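Local coordinates for putative secreted cellulose binding protein (Streptomyces coelicolor, PDB 4OY7) that cleaves cellulose chains oxidatively as a secreted copper-dependent lytic polysaccharide monooxygenase, of which this chain is the AA10 catalytic domain, at residues A[42-54]-A[69-82]. Numbering follows the deposited sequence.
Sequences TALYNWFAVLDSN and CSAGDRSPYDFSAY
Phe79 is pushed into the bend between helix 42-45 and strand 51-52, and Val50 closes over one of its faces: CG2 stands 3.7 Å from the ring centroid, 5° off the normal, a CH-pi contact. Val50 CG1, anti to the backbone N (chi1 -168°), runs on to Cys69 O and leaves CG2 for the ring. Asn46 O meets CZ of Phe79 in the ring plane at 3.4 Å, while Ala43 CB packs against CE1. Tyr77 lies farther out with its ring sandwiched. Pro76 CB sits over the centre of one face; the Asn46 amide stacks on the other, displaced toward the rim, the two planes 10° apart, and Ala49 CB fills in at the edge. That amide is held flat by its ND2 bond to Thr42 O (3.0 Å), an oxygen that Asn46 N grips from the opposite face. Water 1 joins Asn46 OD1 to Tyr77 OH. With an alanine at Tyr77 a gap would probably open between Pro76 and the Asn46 amide, and water 1 would lose the hydroxyl. At the far end Asp52 and Arg74 run side by side, OD1 and NH1 4.2 Å apart and bridged by water 2; the Tyr62 hydroxyl hydrogen-bonds to OD1, its carbonyl oxygen to NH1. Leu51 CD1 rests on Pro76 CD; the Leu51 side chain, about 6 Å from the copper, touches the metal's ligand His1 and Glu183, which binds copper in another structure of the protein. The contact packs the long loop after strand 51-52, tied by the Cys69-Cys188 disulfide to strand 184-193, onto the edge of the LPMO beta-sandwich.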
loop_
_atom_site.group_PDB
_atom_site.type_symbol
_atom_site.label_atom_id
_atom_site.label_comp_id
_atom_site.label_asym_id
_atom_site.label_seq_id
_atom_site.Cartn_x
_atom_site.Cartn_y
_atom_site.Cartn_z
ATOM N N THR A 42 -7.115 -13.025 8.982
ATOM C CA THR A 42 -6.125 -13.614 8.078
ATOM C C THR A 42 -5.405 -12.545 7.246
ATOM O O THR A 42 -4.206 -12.652 6.977
ATOM C CB THR A 42 -6.798 -14.654 7.157
ATOM O OG1 THR A 42 -7.364 -15.689 7.966
ATOM C CG2 THR A 42 -5.805 -15.261 6.142
ATOM N N ALA A 43 -6.152 -11.525 6.822
ATOM C CA ALA A 43 -5.579 -10.385 6.096
ATOM C C ALA A 43 -4.473 -9.669 6.857
ATOM O O ALA A 43 -3.511 -9.229 6.258
ATOM C CB ALA A 43 -6.657 -9.385 5.705
ATOM N N LEU A 44 -4.658 -9.466 8.159
ATOM C CA LEU A 44 -3.642 -8.801 8.983
ATOM C C LEU A 44 -2.460 -9.692 9.350
ATOM O O LEU A 44 -1.330 -9.205 9.483
ATOM C CB LEU A 44 -4.276 -8.202 10.235
ATOM C CG LEU A 44 -5.367 -7.170 9.929
ATOM C CD1 LEU A 44 -5.919 -6.605 11.225
ATOM C CD2 LEU A 44 -4.821 -6.067 9.048
ATOM N N TYR A 45 -2.690 -10.993 9.542
ATOM C CA TYR A 45 -1.562 -11.893 9.747
ATOM C C TYR A 45 -0.737 -11.968 8.470
ATOM O O TYR A 45 0.470 -12.168 8.529
ATOM C CB TYR A 45 -2.022 -13.277 10.153
ATOM C CG TYR A 45 -2.635 -13.318 11.532
ATOM C CD1 TYR A 45 -1.925 -12.894 12.660
ATOM C CD2 TYR A 45 -3.920 -13.806 11.716
ATOM C CE1 TYR A 45 -2.495 -12.980 13.933
ATOM C CE2 TYR A 45 -4.502 -13.857 12.972
ATOM C CZ TYR A 45 -3.785 -13.459 14.073
ATOM O OH TYR A 45 -4.388 -13.524 15.319
ATOM N N ASN A 46 -1.403 -11.800 7.328
ATOM C CA ASN A 46 -0.739 -11.831 6.006
ATOM C C ASN A 46 -0.784 -10.487 5.312
ATOM O O ASN A 46 -0.995 -10.416 4.130
ATOM C CB ASN A 46 -1.419 -12.869 5.118
ATOM C CG ASN A 46 -1.203 -14.280 5.620
ATOM O OD1 ASN A 46 -0.122 -14.872 5.420
ATOM N ND2 ASN A 46 -2.226 -14.845 6.230
ATOM N N TRP A 47 -0.554 -9.429 6.074
ATOM C CA TRP A 47 -0.631 -8.059 5.569
ATOM C C TRP A 47 0.224 -7.742 4.325
ATOM O O TRP A 47 -0.111 -6.841 3.542
ATOM C CB TRP A 47 -0.268 -7.107 6.717
ATOM C CG TRP A 47 1.103 -7.308 7.308
ATOM C CD1 TRP A 47 1.433 -8.085 8.377
ATOM C CD2 TRP A 47 2.337 -6.711 6.861
ATOM N NE1 TRP A 47 2.779 -8.007 8.629
ATOM C CE2 TRP A 47 3.351 -7.161 7.715
ATOM C CE3 TRP A 47 2.679 -5.852 5.800
ATOM C CZ2 TRP A 47 4.686 -6.784 7.554
ATOM C CZ3 TRP A 47 3.999 -5.453 5.670
ATOM C CH2 TRP A 47 4.986 -5.930 6.540
ATOM N N PHE A 48 1.269 -8.536 4.138
ATOM C CA PHE A 48 2.224 -8.417 3.042
ATOM C C PHE A 48 1.817 -9.164 1.772
ATOM O O PHE A 48 2.502 -9.056 0.758
ATOM C CB PHE A 48 3.579 -8.960 3.532
ATOM C CG PHE A 48 3.451 -10.242 4.329
ATOM C CD1 PHE A 48 3.075 -11.434 3.709
ATOM C CD2 PHE A 48 3.663 -10.253 5.710
ATOM C CE1 PHE A 48 2.923 -12.611 4.430
ATOM C CE2 PHE A 48 3.525 -11.430 6.428
ATOM C CZ PHE A 48 3.149 -12.598 5.790
ATOM N N ALA A 49 0.722 -9.914 1.805
ATOM C CA ALA A 49 0.441 -10.875 0.751
ATOM C C ALA A 49 -0.618 -10.393 -0.233
ATOM O O ALA A 49 -1.355 -11.185 -0.809
ATOM C CB ALA A 49 0.069 -12.232 1.371
ATOM N N VAL A 50 -0.651 -9.075 -0.466
ATOM C CA VAL A 50 -1.624 -8.487 -1.382
ATOM C C VAL A 50 -1.101 -8.637 -2.822
ATOM O O VAL A 50 -0.472 -7.729 -3.374
ATOM C CB VAL A 50 -1.912 -7.011 -1.057
ATOM C CG1 VAL A 50 -3.124 -6.567 -1.848
ATOM C CG2 VAL A 50 -2.216 -6.842 0.422
ATOM N N LEU A 51 -1.378 -9.779 -3.428
ATOM C CA LEU A 51 -0.688 -10.211 -4.613
ATOM C C LEU A 51 -1.643 -10.765 -5.657
ATOM O O LEU A 51 -2.747 -11.200 -5.357
ATOM C CB LEU A 51 0.393 -11.247 -4.236
ATOM C CG LEU A 51 -0.092 -12.619 -3.726
ATOM C CD1 LEU A 51 -0.301 -13.638 -4.836
ATOM C CD2 LEU A 51 0.940 -13.176 -2.752
ATOM N N ASP A 52 -1.221 -10.687 -6.914
ATOM C CA ASP A 52 -1.911 -11.349 -8.021
ATOM C C ASP A 52 -0.799 -12.130 -8.718
ATOM O O ASP A 52 0.135 -11.530 -9.267
ATOM C CB ASP A 52 -2.543 -10.329 -8.970
ATOM C CG ASP A 52 -3.164 -10.954 -10.222
ATOM O OD1 ASP A 52 -3.700 -10.163 -11.033
ATOM O OD2 ASP A 52 -3.144 -12.190 -10.389
ATOM N N SER A 53 -0.909 -13.457 -8.694
ATOM C CA SER A 53 0.051 -14.355 -9.351
ATOM C C SER A 53 0.220 -14.150 -10.856
ATOM O O SER A 53 1.227 -14.596 -11.412
ATOM C CB SER A 53 -0.359 -15.823 -9.170
ATOM O OG SER A 53 -0.599 -16.080 -7.817
ATOM N N ASN A 54 -0.773 -13.545 -11.502
ATOM C CA ASN A 54 -0.820 -13.441 -12.955
ATOM C C ASN A 54 -0.866 -12.029 -13.501
ATOM O O ASN A 54 -1.139 -11.836 -14.689
ATOM C CB ASN A 54 -2.033 -14.224 -13.465
ATOM C CG ASN A 54 -1.907 -15.696 -13.196
ATOM O OD1 ASN A 54 -1.067 -16.384 -13.804
ATOM N ND2 ASN A 54 -2.699 -16.197 -12.263
ATOM N N CYS A 69 -6.398 -1.907 -4.254
ATOM C CA CYS A 69 -5.825 -2.142 -2.920
ATOM C C CYS A 69 -5.912 -3.585 -2.440
ATOM O O CYS A 69 -5.315 -3.933 -1.420
ATOM C CB CYS A 69 -6.430 -1.199 -1.870
ATOM S SG CYS A 69 -6.380 0.546 -2.361
ATOM N N SER A 70 -6.634 -4.404 -3.197
ATOM C CA SER A 70 -6.722 -5.838 -2.931
ATOM C C SER A 70 -6.184 -6.648 -4.104
ATOM O O SER A 70 -6.530 -7.837 -4.241
ATOM C CB SER A 70 -8.169 -6.255 -2.655
ATOM O OG SER A 70 -9.001 -6.057 -3.799
ATOM N N ALA A 71 -5.355 -6.038 -4.965
ATOM C CA ALA A 71 -4.805 -6.761 -6.130
ATOM C C ALA A 71 -5.907 -7.340 -7.008
ATOM O O ALA A 71 -5.815 -8.479 -7.510
ATOM C CB ALA A 71 -3.869 -7.860 -5.677
ATOM N N GLY A 72 -6.960 -6.575 -7.224
ATOM C CA GLY A 72 -8.061 -7.022 -8.089
ATOM C C GLY A 72 -8.878 -8.154 -7.525
ATOM O O GLY A 72 -9.662 -8.801 -8.246
ATOM N N ASP A 73 -8.777 -8.350 -6.207
ATOM C CA ASP A 73 -9.405 -9.478 -5.509
ATOM C C ASP A 73 -8.965 -10.829 -6.047
ATOM O O ASP A 73 -9.711 -11.809 -6.010
ATOM C CB ASP A 73 -10.942 -9.319 -5.485
ATOM C CG ASP A 73 -11.364 -8.125 -4.666
ATOM O OD1 ASP A 73 -10.877 -7.956 -3.512
ATOM O OD2 ASP A 73 -12.148 -7.310 -5.176
ATOM N N ARG A 74 -7.718 -10.884 -6.509
ATOM C CA ARG A 74 -7.139 -12.110 -7.066
ATOM C C ARG A 74 -6.101 -12.791 -6.174
ATOM O O ARG A 74 -5.497 -13.773 -6.599
ATOM C CB ARG A 74 -6.560 -11.827 -8.452
ATOM C CG ARG A 74 -7.608 -11.450 -9.486
ATOM C CD ARG A 74 -6.984 -11.446 -10.871
ATOM N NE ARG A 74 -7.966 -11.169 -11.916
ATOM C CZ ARG A 74 -8.191 -9.987 -12.512
ATOM N NH1 ARG A 74 -7.528 -8.853 -12.209
ATOM N NH2 ARG A 74 -9.117 -9.949 -13.474
ATOM N N SER A 75 -5.886 -12.299 -4.955
ATOM C CA SER A 75 -4.869 -12.898 -4.063
ATOM C C SER A 75 -5.411 -14.170 -3.426
ATOM O O SER A 75 -6.601 -14.486 -3.557
ATOM C CB SER A 75 -4.454 -11.904 -2.967
ATOM O OG SER A 75 -5.272 -12.038 -1.830
ATOM N N PRO A 76 -4.552 -14.893 -2.708
ATOM C CA PRO A 76 -5.020 -16.060 -1.956
ATOM C C PRO A 76 -5.917 -15.749 -0.749
ATOM O O PRO A 76 -6.403 -16.692 -0.118
ATOM C CB PRO A 76 -3.717 -16.686 -1.433
ATOM C CG PRO A 76 -2.607 -16.042 -2.184
ATOM C CD PRO A 76 -3.105 -14.688 -2.582
ATOM N N TYR A 77 -6.076 -14.470 -0.406
ATOM C CA TYR A 77 -6.771 -14.032 0.794
ATOM C C TYR A 77 -7.817 -12.976 0.472
ATOM O O TYR A 77 -7.786 -12.339 -0.596
ATOM C CB TYR A 77 -5.769 -13.455 1.812
ATOM C CG TYR A 77 -4.649 -14.399 2.116
ATOM C CD1 TYR A 77 -4.908 -15.604 2.780
ATOM C CD2 TYR A 77 -3.355 -14.136 1.714
ATOM C CE1 TYR A 77 -3.897 -16.501 3.043
ATOM C CE2 TYR A 77 -2.328 -15.048 1.938
ATOM C CZ TYR A 77 -2.620 -16.221 2.624
ATOM O OH TYR A 77 -1.628 -17.125 2.884
ATOM N N ASP A 78 -8.707 -12.747 1.428
ATOM C CA ASP A 78 -9.745 -11.740 1.284
ATOM C C ASP A 78 -9.184 -10.416 1.772
ATOM O O ASP A 78 -8.979 -10.247 2.964
ATOM C CB ASP A 78 -10.983 -12.129 2.094
ATOM C CG ASP A 78 -12.112 -11.120 1.972
ATOM O OD1 ASP A 78 -11.905 -9.981 1.473
ATOM O OD2 ASP A 78 -13.231 -11.455 2.383
ATOM N N PHE A 79 -8.878 -9.517 0.837
ATOM C CA PHE A 79 -8.419 -8.155 1.153
ATOM C C PHE A 79 -9.434 -7.150 0.661
ATOM O O PHE A 79 -9.158 -5.951 0.615
ATOM C CB PHE A 79 -7.070 -7.853 0.464
ATOM C CG PHE A 79 -5.900 -8.575 1.064
ATOM C CD1 PHE A 79 -5.447 -8.289 2.353
ATOM C CD2 PHE A 79 -5.229 -9.542 0.322
ATOM C CE1 PHE A 79 -4.369 -8.982 2.895
ATOM C CE2 PHE A 79 -4.169 -10.242 0.857
ATOM C CZ PHE A 79 -3.726 -9.960 2.139
ATOM N N SER A 80 -10.634 -7.620 0.354
ATOM C CA SER A 80 -11.656 -6.785 -0.281
ATOM C C SER A 80 -12.007 -5.536 0.535
ATOM O O SER A 80 -12.233 -4.462 -0.039
ATOM C CB SER A 80 -12.912 -7.615 -0.593
ATOM O OG SER A 80 -13.893 -6.858 -1.294
ATOM N N ALA A 81 -12.018 -5.676 1.853
ATOM C CA ALA A 81 -12.371 -4.556 2.744
ATOM C C ALA A 81 -11.413 -3.377 2.682
ATOM O O ALA A 81 -11.801 -2.258 3.012
ATOM C CB ALA A 81 -12.524 -5.022 4.198
ATOM N N TYR A 82 -10.198 -3.626 2.207
ATOM C CA TYR A 82 -9.135 -2.629 2.152
ATOM C C TYR A 82 -9.315 -1.729 0.937
ATOM O O TYR A 82 -8.608 -0.756 0.797
ATOM C CB TYR A 82 -7.740 -3.309 2.261
ATOM C CG TYR A 82 -7.641 -4.023 3.588
ATOM C CD1 TYR A 82 -7.225 -3.356 4.728
ATOM C CD2 TYR A 82 -8.074 -5.338 3.733
ATOM C CE1 TYR A 82 -7.190 -3.979 5.955
ATOM C CE2 TYR A 82 -8.054 -5.966 4.959
ATOM C CZ TYR A 82 -7.613 -5.281 6.083
ATOM O OH TYR A 82 -7.619 -5.864 7.339
HETATM O O HOH W 1 0.915 -15.477 2.770
HETATM O O HOH W 2 -5.622 -8.290 -10.304
HETATM O O HOH W 3 -3.188 -14.729 -7.470
#